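Side-chain contacts in oxysterol-binding protein homolog 1 (Saccharomyces cerevisiae, PDB 5H28), which carries sterols and other lipids between membranes through the cytosol and is targeted to the nucleus-vacuole junction by this ankyrin-repeat domain, which interacts with NVJ1: residues 46-49 / 50-54; 54-57 / 58-62; 100-103 / 104-108; 125-129 / 130-134. One frame throughout, in Å; residues are numbered along the deposited sequence.

Contact 1: 46-49 / 50-54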
loop_
_atom_site.group_PDB
_atom_site.type_symbol
_atom_site.label_atom_id
_atom_site.label_comp_id
_atom_site.label_asym_id
_atom_site.label_seq_id
_atom_site.Cartn_x
_atom_site.Cartn_y
_atom_site.Cartn_z
ATOM N N HIS A 46 -12.987 13.567 4.977
ATOM C CA HIS A 46 -14.003 12.764 5.654
ATOM C C HIS A 46 -15.329 13.511 5.590
ATOM O O HIS A 46 -16.362 12.950 5.225
ATOM C CB HIS A 46 -13.661 12.559 7.136
ATOM C CG HIS A 46 -12.637 11.500 7.393
ATOM N ND1 HIS A 46 -11.298 11.666 7.107
ATOM C CD2 HIS A 46 -12.753 10.268 7.943
ATOM C CE1 HIS A 46 -10.637 10.583 7.472
ATOM N NE2 HIS A 46 -11.496 9.719 7.983
ATOM N N TYR A 47 -15.296 14.785 5.963
ATOM C CA TYR A 47 -16.510 15.584 5.965
ATOM C C TYR A 47 -17.079 15.780 4.568
ATOM O O TYR A 47 -18.294 15.817 4.393
ATOM C CB TYR A 47 -16.254 16.939 6.635
ATOM C CG TYR A 47 -15.901 16.819 8.103
ATOM C CD1 TYR A 47 -16.657 16.015 8.954
ATOM C CD2 TYR A 47 -14.812 17.502 8.639
ATOM C CE1 TYR A 47 -16.336 15.889 10.302
ATOM C CE2 TYR A 47 -14.481 17.382 9.992
ATOM C CZ TYR A 47 -15.249 16.574 10.812
ATOM O OH TYR A 47 -14.931 16.442 12.147
ATOM N N ALA A 48 -16.209 15.897 3.572
ATOM C CA ALA A 48 -16.674 16.079 2.204
ATOM C C ALA A 48 -17.386 14.823 1.727
ATOM O O ALA A 48 -18.409 14.905 1.053
ATOM C CB ALA A 48 -15.509 16.401 1.291
ATOM N N VAL A 49 -16.843 13.659 2.071
ATOM C CA VAL A 49 -17.466 12.401 1.676
ATOM C C VAL A 49 -18.865 12.301 2.285
ATOM O O VAL A 49 -19.770 11.709 1.696
ATOM C CB VAL A 49 -16.615 11.190 2.133
ATOM C CG1 VAL A 49 -17.413 9.896 2.006
ATOM C CG2 VAL A 49 -15.355 11.110 1.296
ATOM N N GLN A 50 -19.052 12.901 3.452
ATOM C CA GLN A 50 -20.347 12.843 4.110
ATOM C C GLN A 50 -21.401 13.811 3.589
ATOM O O GLN A 50 -22.588 13.488 3.599
ATOM C CB GLN A 50 -20.187 13.065 5.617
ATOM C CG GLN A 50 -19.387 11.991 6.319
ATOM C CD GLN A 50 -19.481 12.092 7.826
ATOM O OE1 GLN A 50 -19.168 13.127 8.414
ATOM N NE2 GLN A 50 -19.914 11.009 8.460
ATOM N N VAL A 51 -20.986 14.983 3.115
ATOM C CA VAL A 51 -21.971 15.974 2.685
ATOM C C VAL A 51 -21.842 16.637 1.317
ATOM O O VAL A 51 -22.826 17.179 0.806
ATOM C CB VAL A 51 -22.054 17.132 3.720
ATOM C CG1 VAL A 51 -22.144 16.575 5.129
ATOM C CG2 VAL A 51 -20.841 18.055 3.585
ATOM N N ALA A 52 -20.660 16.592 0.715
ATOM C CA ALA A 52 -20.433 17.284 -0.551
ATOM C C ALA A 52 -20.676 16.530 -1.853
ATOM O O ALA A 52 -20.668 15.302 -1.889
ATOM C CB ALA A 52 -19.009 17.852 -0.557
ATOM N N PRO A 53 -20.909 17.277 -2.948
ATOM C CA PRO A 53 -21.147 16.697 -4.272
ATOM C C PRO A 53 -19.844 16.094 -4.790
ATOM O O PRO A 53 -18.754 16.490 -4.371
ATOM C CB PRO A 53 -21.576 17.900 -5.112
ATOM C CG PRO A 53 -22.165 18.835 -4.108
ATOM C CD PRO A 53 -21.198 18.720 -2.957
ATOM N N MET A 54 -19.963 15.137 -5.700
ATOM C CA MET A 54 -18.804 14.482 -6.289
ATOM C C MET A 54 -17.789 15.482 -6.844
ATOM O O MET A 54 -16.580 15.306 -6.682
ATOM C CB MET A 54 -19.266 13.539 -7.405
ATOM C CG MET A 54 -18.149 13.020 -8.302
ATOM S SD MET A 54 -16.979 11.959 -7.450
ATOM C CE MET A 54 -17.450 10.353 -8.103
#

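Contact 2: 54-57 / 58-62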
loop_
_atom_site.group_PDB
_atom_site.type_symbol
_atom_site.label_atom_id
_atom_site.label_comp_id
_atom_site.label_asym_id
_atom_site.label_seq_id
_atom_site.Cartn_x
_atom_site.Cartn_y
_atom_site.Cartn_z
ATOM N N MET A 54 -19.963 15.137 -5.700
ATOM C CA MET A 54 -18.804 14.482 -6.289
ATOM C C MET A 54 -17.789 15.482 -6.844
ATOM O O MET A 54 -16.580 15.306 -6.682
ATOM C CB MET A 54 -19.266 13.539 -7.405
ATOM C CG MET A 54 -18.149 13.020 -8.302
ATOM S SD MET A 54 -16.979 11.959 -7.450
ATOM C CE MET A 54 -17.450 10.353 -8.103
ATOM N N ALA A 55 -18.282 16.526 -7.505
ATOM C CA ALA A 55 -17.405 17.535 -8.089
ATOM C C ALA A 55 -16.458 18.131 -7.052
ATOM O O ALA A 55 -15.271 18.325 -7.321
ATOM C CB ALA A 55 -18.235 18.641 -8.736
ATOM N N VAL A 56 -16.986 18.413 -5.865
ATOM C CA VAL A 56 -16.187 18.988 -4.789
ATOM C C VAL A 56 -15.173 17.981 -4.254
ATOM O O VAL A 56 -14.012 18.319 -4.024
ATOM C CB VAL A 56 -17.092 19.485 -3.644
ATOM C CG1 VAL A 56 -16.252 19.901 -2.442
ATOM C CG2 VAL A 56 -17.921 20.663 -4.136
ATOM N N ILE A 57 -15.611 16.745 -4.047
ATOM C CA ILE A 57 -14.707 15.714 -3.562
ATOM C C ILE A 57 -13.547 15.538 -4.540
ATOM O O ILE A 57 -12.383 15.434 -4.136
ATOM C CB ILE A 57 -15.467 14.388 -3.367
ATOM C CG1 ILE A 57 -16.444 14.556 -2.200
ATOM C CG2 ILE A 57 -14.491 13.235 -3.123
ATOM C CD1 ILE A 57 -17.493 13.491 -2.119
ATOM N N LYS A 58 -13.856 15.522 -5.832
ATOM C CA LYS A 58 -12.809 15.364 -6.825
ATOM C C LYS A 58 -11.811 16.516 -6.795
ATOM O O LYS A 58 -10.602 16.295 -6.869
ATOM C CB LYS A 58 -13.397 15.258 -8.228
ATOM C CG LYS A 58 -12.325 15.122 -9.271
ATOM C CD LYS A 58 -12.847 15.216 -10.675
ATOM C CE LYS A 58 -11.692 15.362 -11.644
ATOM N NZ LYS A 58 -12.131 15.640 -13.013
ATOM N N GLU A 59 -12.311 17.744 -6.702
ATOM C CA GLU A 59 -11.430 18.906 -6.668
ATOM C C GLU A 59 -10.524 18.880 -5.442
ATOM O O GLU A 59 -9.350 19.227 -5.528
ATOM C CB GLU A 59 -12.237 20.206 -6.673
ATOM C CG GLU A 59 -13.040 20.466 -7.944
ATOM C CD GLU A 59 -12.185 20.522 -9.194
ATOM O OE1 GLU A 59 -11.061 21.061 -9.137
ATOM O OE2 GLU A 59 -12.651 20.039 -10.245
ATOM N N ILE A 60 -11.068 18.475 -4.298
ATOM C CA ILE A 60 -10.275 18.406 -3.077
ATOM C C ILE A 60 -9.112 17.434 -3.262
ATOM O O ILE A 60 -7.966 17.746 -2.945
ATOM C CB ILE A 60 -11.141 17.936 -1.884
ATOM C CG1 ILE A 60 -12.102 19.051 -1.468
ATOM C CG2 ILE A 60 -10.252 17.535 -0.712
ATOM C CD1 ILE A 60 -13.112 18.619 -0.420
ATOM N N VAL A 61 -9.411 16.255 -3.797
ATOM C CA VAL A 61 -8.388 15.244 -4.006
ATOM C C VAL A 61 -7.347 15.637 -5.052
ATOM O O VAL A 61 -6.146 15.490 -4.823
ATOM C CB VAL A 61 -9.028 13.889 -4.394
ATOM C CG1 VAL A 61 -7.956 12.903 -4.827
ATOM C CG2 VAL A 61 -9.802 13.327 -3.204
ATOM N N HIS A 62 -7.794 16.151 -6.191
ATOM C CA HIS A 62 -6.856 16.532 -7.238
ATOM C C HIS A 62 -6.018 17.755 -6.896
ATOM O O HIS A 62 -4.900 17.901 -7.393
ATOM C CB HIS A 62 -7.597 16.749 -8.557
ATOM C CG HIS A 62 -8.082 15.479 -9.185
ATOM N ND1 HIS A 62 -7.245 14.420 -9.464
ATOM C CD2 HIS A 62 -9.314 15.099 -9.590
ATOM C CE1 HIS A 62 -7.944 13.441 -10.011
ATOM N NE2 HIS A 62 -9.203 13.828 -10.098
HETATM O O HOH W 1 -14.917 18.658 -10.198
#

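Contact 3: 100-103 / 104-108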
loop_
_atom_site.group_PDB
_atom_site.type_symbol
_atom_site.label_atom_id
_atom_site.label_comp_id
_atom_site.label_asym_id
_atom_site.label_seq_id
_atom_site.Cartn_x
_atom_site.Cartn_y
_atom_site.Cartn_z
ATOM N N ASP A 100 -19.983 5.947 -6.114
ATOM C CA ASP A 100 -19.135 6.699 -7.024
ATOM C C ASP A 100 -17.883 7.220 -6.324
ATOM O O ASP A 100 -16.809 7.256 -6.920
ATOM C CB ASP A 100 -19.931 7.834 -7.692
ATOM C CG ASP A 100 -20.601 8.770 -6.700
ATOM O OD1 ASP A 100 -20.819 8.388 -5.529
ATOM O OD2 ASP A 100 -20.936 9.900 -7.111
ATOM N N ILE A 101 -18.008 7.594 -5.054
ATOM C CA ILE A 101 -16.858 8.084 -4.297
ATOM C C ILE A 101 -15.925 6.908 -4.018
ATOM O O ILE A 101 -14.700 7.037 -4.079
ATOM C CB ILE A 101 -17.281 8.699 -2.948
ATOM C CG1 ILE A 101 -18.224 9.876 -3.176
ATOM C CG2 ILE A 101 -16.055 9.159 -2.175
ATOM C CD1 ILE A 101 -18.629 10.536 -1.885
ATOM N N VAL A 102 -16.513 5.760 -3.695
ATOM C CA VAL A 102 -15.732 4.561 -3.434
ATOM C C VAL A 102 -14.898 4.207 -4.666
ATOM O O VAL A 102 -13.696 3.975 -4.562
ATOM C CB VAL A 102 -16.651 3.365 -3.080
ATOM C CG1 VAL A 102 -15.850 2.072 -3.039
ATOM C CG2 VAL A 102 -17.312 3.600 -1.728
ATOM N N ALA A 103 -15.536 4.169 -5.833
ATOM C CA ALA A 103 -14.829 3.832 -7.059
ATOM C C ALA A 103 -13.731 4.844 -7.372
ATOM O O ALA A 103 -12.632 4.469 -7.787
ATOM C CB ALA A 103 -15.808 3.742 -8.221
ATOM N N PHE A 104 -14.028 6.124 -7.166
ATOM C CA PHE A 104 -13.056 7.180 -7.421
ATOM C C PHE A 104 -11.844 7.011 -6.515
ATOM O O PHE A 104 -10.706 7.040 -6.973
ATOM C CB PHE A 104 -13.695 8.553 -7.185
ATOM C CG PHE A 104 -12.714 9.692 -7.192
ATOM C CD1 PHE A 104 -12.036 10.046 -8.354
ATOM C CD2 PHE A 104 -12.467 10.415 -6.027
ATOM C CE1 PHE A 104 -11.128 11.102 -8.358
ATOM C CE2 PHE A 104 -11.557 11.476 -6.023
ATOM C CZ PHE A 104 -10.889 11.818 -7.190
ATOM N N LEU A 105 -12.086 6.825 -5.224
ATOM C CA LEU A 105 -10.981 6.656 -4.293
ATOM C C LEU A 105 -10.132 5.427 -4.628
ATOM O O LEU A 105 -8.900 5.479 -4.562
ATOM C CB LEU A 105 -11.511 6.561 -2.859
ATOM C CG LEU A 105 -12.132 7.833 -2.270
ATOM C CD1 LEU A 105 -12.743 7.512 -0.910
ATOM C CD2 LEU A 105 -11.077 8.930 -2.150
ATOM N N LEU A 106 -10.781 4.326 -5.005
ATOM C CA LEU A 106 -10.054 3.105 -5.343
ATOM C C LEU A 106 -9.191 3.255 -6.593
ATOM O O LEU A 106 -8.292 2.449 -6.823
ATOM C CB LEU A 106 -11.023 1.929 -5.509
ATOM C CG LEU A 106 -11.616 1.410 -4.194
ATOM C CD1 LEU A 106 -12.642 0.329 -4.463
ATOM C CD2 LEU A 106 -10.495 0.872 -3.319
ATOM N N ASP A 107 -9.454 4.285 -7.394
ATOM C CA ASP A 107 -8.663 4.512 -8.602
ATOM C C ASP A 107 -7.490 5.463 -8.375
ATOM O O ASP A 107 -6.712 5.720 -9.291
ATOM C CB ASP A 107 -9.532 5.070 -9.735
ATOM C CG ASP A 107 -10.472 4.035 -10.321
ATOM O OD1 ASP A 107 -10.137 2.830 -10.284
ATOM O OD2 ASP A 107 -11.542 4.428 -10.835
ATOM N N GLN A 108 -7.354 5.989 -7.163
ATOM C CA GLN A 108 -6.268 6.921 -6.874
ATOM C C GLN A 108 -4.947 6.221 -6.589
ATOM O O GLN A 108 -4.911 5.177 -5.945
ATOM C CB GLN A 108 -6.642 7.818 -5.696
ATOM C CG GLN A 108 -7.908 8.616 -5.939
ATOM C CD GLN A 108 -7.900 9.291 -7.293
ATOM O OE1 GLN A 108 -7.079 10.170 -7.556
ATOM N NE2 GLN A 108 -8.806 8.872 -8.167
#

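Contact 4: 125-129 / 130-134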
loop_
_atom_site.group_PDB
_atom_site.type_symbol
_atom_site.label_atom_id
_atom_site.label_comp_id
_atom_site.label_asym_id
_atom_site.label_seq_id
_atom_site.Cartn_x
_atom_site.Cartn_y
_atom_site.Cartn_z
ATOM N N GLU A 125 -15.869 -4.011 4.346
ATOM C CA GLU A 125 -16.732 -4.624 5.350
ATOM C C GLU A 125 -17.731 -3.639 5.944
ATOM O O GLU A 125 -18.599 -4.032 6.723
ATOM C CB GLU A 125 -15.890 -5.217 6.477
ATOM C CG GLU A 125 -14.846 -6.209 6.018
ATOM C CD GLU A 125 -14.003 -6.705 7.167
ATOM O OE1 GLU A 125 -14.461 -7.601 7.911
ATOM O OE2 GLU A 125 -12.888 -6.181 7.338
ATOM N N MET A 126 -17.606 -2.364 5.584
ATOM C CA MET A 126 -18.517 -1.337 6.085
ATOM C C MET A 126 -19.764 -1.255 5.209
ATOM O O MET A 126 -20.764 -0.651 5.594
ATOM C CB MET A 126 -17.838 0.038 6.085
ATOM C CG MET A 126 -16.571 0.144 6.920
ATOM S SD MET A 126 -16.863 0.066 8.698
ATOM C CE MET A 126 -17.528 1.719 9.013
ATOM N N CYS A 127 -19.700 -1.862 4.028
ATOM C CA CYS A 127 -20.817 -1.827 3.090
ATOM C C CYS A 127 -22.077 -2.550 3.535
ATOM O O CYS A 127 -22.033 -3.707 3.956
ATOM C CB CYS A 127 -20.408 -2.417 1.737
ATOM S SG CYS A 127 -19.152 -1.525 0.825
ATOM N N LYS A 128 -23.203 -1.851 3.432
ATOM C CA LYS A 128 -24.498 -2.428 3.744
ATOM C C LYS A 128 -25.015 -2.844 2.368
ATOM O O LYS A 128 -25.722 -3.840 2.222
ATOM C CB LYS A 128 -25.421 -1.376 4.359
ATOM C CG LYS A 128 -26.762 -1.911 4.826
ATOM C CD LYS A 128 -27.611 -0.795 5.418
ATOM C CE LYS A 128 -28.946 -1.318 5.920
ATOM N NZ LYS A 128 -28.769 -2.361 6.969
ATOM N N ASN A 129 -24.630 -2.064 1.360
ATOM C CA ASN A 129 -25.006 -2.316 -0.030
ATOM C C ASN A 129 -23.963 -3.277 -0.601
ATOM O O ASN A 129 -22.838 -2.874 -0.904
ATOM C CB ASN A 129 -24.988 -0.999 -0.817
ATOM C CG ASN A 129 -25.450 -1.168 -2.248
ATOM O OD1 ASN A 129 -25.249 -2.220 -2.847
ATOM N ND2 ASN A 129 -26.056 -0.126 -2.809
ATOM N N LEU A 130 -24.334 -4.544 -0.756
ATOM C CA LEU A 130 -23.390 -5.538 -1.259
ATOM C C LEU A 130 -22.998 -5.368 -2.723
ATOM O O LEU A 130 -22.036 -5.987 -3.181
ATOM C CB LEU A 130 -23.921 -6.950 -1.003
ATOM C CG LEU A 130 -24.114 -7.276 0.481
ATOM C CD1 LEU A 130 -24.580 -8.715 0.620
ATOM C CD2 LEU A 130 -22.808 -7.061 1.246
ATOM N N ASN A 131 -23.731 -4.537 -3.459
ATOM C CA ASN A 131 -23.381 -4.278 -4.850
ATOM C C ASN A 131 -22.118 -3.412 -4.819
ATOM O O ASN A 131 -21.220 -3.568 -5.649
ATOM C CB ASN A 131 -24.519 -3.547 -5.573
ATOM C CG ASN A 131 -24.151 -3.154 -6.992
ATOM O OD1 ASN A 131 -23.618 -3.962 -7.753
ATOM N ND2 ASN A 131 -24.444 -1.911 -7.360
ATOM N N ILE A 132 -22.048 -2.496 -3.860
ATOM C CA ILE A 132 -20.867 -1.654 -3.734
ATOM C C ILE A 132 -19.716 -2.543 -3.255
ATOM O O ILE A 132 -18.588 -2.420 -3.732
ATOM C CB ILE A 132 -21.103 -0.491 -2.733
ATOM C CG1 ILE A 132 -22.137 0.479 -3.310
ATOM C CG2 ILE A 132 -19.786 0.241 -2.456
ATOM C CD1 ILE A 132 -22.492 1.643 -2.391
ATOM N N ALA A 133 -20.009 -3.456 -2.331
ATOM C CA ALA A 133 -18.979 -4.361 -1.823
ATOM C C ALA A 133 -18.410 -5.206 -2.964
ATOM O O ALA A 133 -17.200 -5.419 -3.044
ATOM C CB ALA A 133 -19.554 -5.265 -0.731
ATOM N N GLN A 134 -19.283 -5.692 -3.842
ATOM C CA GLN A 134 -18.837 -6.504 -4.967
ATOM C C GLN A 134 -17.898 -5.710 -5.870
ATOM O O GLN A 134 -16.871 -6.222 -6.319
ATOM C CB GLN A 134 -20.048 -7.012 -5.758
ATOM C CG GLN A 134 -19.690 -7.794 -7.007
ATOM C CD GLN A 134 -19.560 -6.913 -8.232
ATOM O OE1 GLN A 134 -19.027 -7.334 -9.257
ATOM N NE2 GLN A 134 -20.060 -5.684 -8.138
#

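Contact 1: 46-49 / 50-54
A48 O is gripped by two backbone N-H groups at the end of helix 44-51. A52 N makes the stronger bond, 2.8 Å from A48 O with an N-H...O angle of 152°, while V51 N adds a weak one. Y47 O is shared in the same way: V51 N lies 3.1 Å from Y47 O, and Q50 N gives Y47 O a weak bond besides its own bond to H46 O. These weak i-to-i-3 bonds accompany the end of the helix, where A52 leaves helical geometry and P53 takes the next N-cap position. A52 CB meets A48 CB at 4.2 Å, a small apolar pair on one side of this turn. On another side Q50 and Y47 run alongside each other, pointing the same way, amide and ring planes 37° apart. Q50 CG sits anti to the carbonyl carbon (chi1 -64°), over H46 O at 3.4 Å, and the extended chain carries OE1 to the edge of the Y47 ring, 3.9 Å from Y47 CD1 and near the ring plane. This segment lies in the predicted first ankyrin repeat. Y47 packs on helix 2-15 through K6, L10 and L13, whereas V49 and Q50 meet helix 89-95 at A93 and I92. H46 NE2 bonds to N87 O, and R98 NH1 holds both V49 O and A52 O as the chain turns towards helix 54-64.

Contact 2: 54-57 / 58-62
V56 and I60 meet on the buried side of helix 54-64, within the predicted first ankyrin repeat, one turn of helix apart. Their side chains cross obliquely: V56 CG1 touches I60 CD1 at 3.9 Å, methyl against methyl. V56 CG1 stands anti to its backbone N (chi1 172°), beside the carbonyl carbon, which puts it within contact of I60 CD1. I60 CG1 in turn rests over V56 O at 3.3 Å, close to the oxygen that also takes the bond from I60 N. Both residues are buried, and I60 goes on to touch A48 of helix 44-51 and L21 of helix 18-28. I57 shares A48 with I60 and also meets I101, whereas V61 meets L45 and F104. V61 N bonds to I57 O at 3.1 Å, and V61 CG2 lies 3.5 Å from the same I57 O.

The solvent side, where A55 and K58 are exposed, has fewer contacts. K58 stays extended from CB to NZ, and its CD lies in the ring plane of H62, at the edge. E59 is only partly exposed and also packs on F18 of helix 18-28. Its chi1 of -65° puts CG anti to the carbonyl carbon, 3.2 Å from A55 O, which already accepts from E59 N; the bend at chi2 (-59°) then turns the carboxylate. A water donates to A55 O at 2.9 Å and to E59 OE2 at 2.7 Å, tying carboxylate to backbone.

Contact 3: 100-103 / 104-108
F104 N, L105 N and L106 N bond in helical i-to-i-4 order to D100 O, I101 O and V102 O, the straightest being L105 N to I101 O at 2.9 Å and 169°, whereas D107 N reaches A103 O only weakly. Two aliphatic pairs follow this rhythm. I101 CG2 touches L105 CD1 at 3.9 Å and V102 CG1 touches L106 CD1 at 3.9 Å; in each pair the two side chains lie side by side and point the same way. Both leucines hold CG anti to the carbonyl carbon, which brings L105 CG to 3.2 Å from I101 O and gives L106 CG a like place over V102 O.

Helix 99-106 belongs to the predicted second ankyrin repeat and packs on three others: F104 meets helix 54-64, I101 meets both helix 54-64 and A93 of helix 89-95, V102 and L105 also meet helix 89-95, and V102 and L106 meet helix 130-156. At F104 the carbonyl oxygen takes two bonds from opposite faces of its plane. D107 N approaches from one, and Q108 NE2 from the other, 2.9 Å from F104 O with an N-H...O angle of 164°, above the carbonyl plane although F104 O is nearly in the plane of the Q108 amide. With the Q108 chain bent at chi2 (-48°), its CD stands 3.8 Å above one face of the F104 ring, offset toward the rim. D107 OD1 has a long, weak ion pair with K139 of helix 130-156.

Contact 4: 125-129 / 130-134
An asparagine N-cap opens helix 130-156. N129 OD1 accepts from N131 N at 2.8 Å, in the plane of the side-chain carbonyl, closing an Asx turn; a weak bond from I132 N to the same oxygen completes the cap. The cap depends on the N129 side chain running anti to its own N (chi1 -176°), beside the carbonyl carbon, from where the amide can turn back over the first-turn N-H groups. With no helical carbonyl one turn back, N131 N uses OD1 instead. N129 O also serves the backbone, taking A133 N at 3.2 Å with an N-H...O angle of 158° and I132 N weakly, which makes N129 the acceptor for much of the first turn. The amide also has an apolar neighbour: the I132 and N129 side chains cross at about a right angle, with I132 CG1 3.8 Å from N129 CG. N131 lies alongside, its CB 3.1 Å from N129 OD1. Farther back in the loop, C127 points towards the helix. C127 SG rests 3.8 Å from I132 CG2, and C127 CB meets A133 CB at 3.9 Å, so the loop packs against the helix through a small apolar patch. Beyond it C127 touches A94 of helix 89-95, while N129 and I132 both touch S97, in the loop between helices 89-95 and 99-106.

Overall arrangement
From the N terminus, contact 1 ends helix 44-51 and contact 2 starts helix 54-64; they share M54, and I57 CD1 and I60 CD1 fold back onto A48. After a long loop and helix 89-95, contact 3 spans helix 99-106, and contact 4 caps helix 130-156. Each joins residues adjoining in the chain, so none closes a loop beyond a turn or two, and none nests within or crosses another. In space, M54 touches D100 and V49 touches I101, joining contacts 1 and 2 to contact 3 and the first predicted repeat to the second, while V102 and I132 bring contact 4 against contact 3. Contacts 1 and 4 stay about 10 Å apart at their nearest atoms.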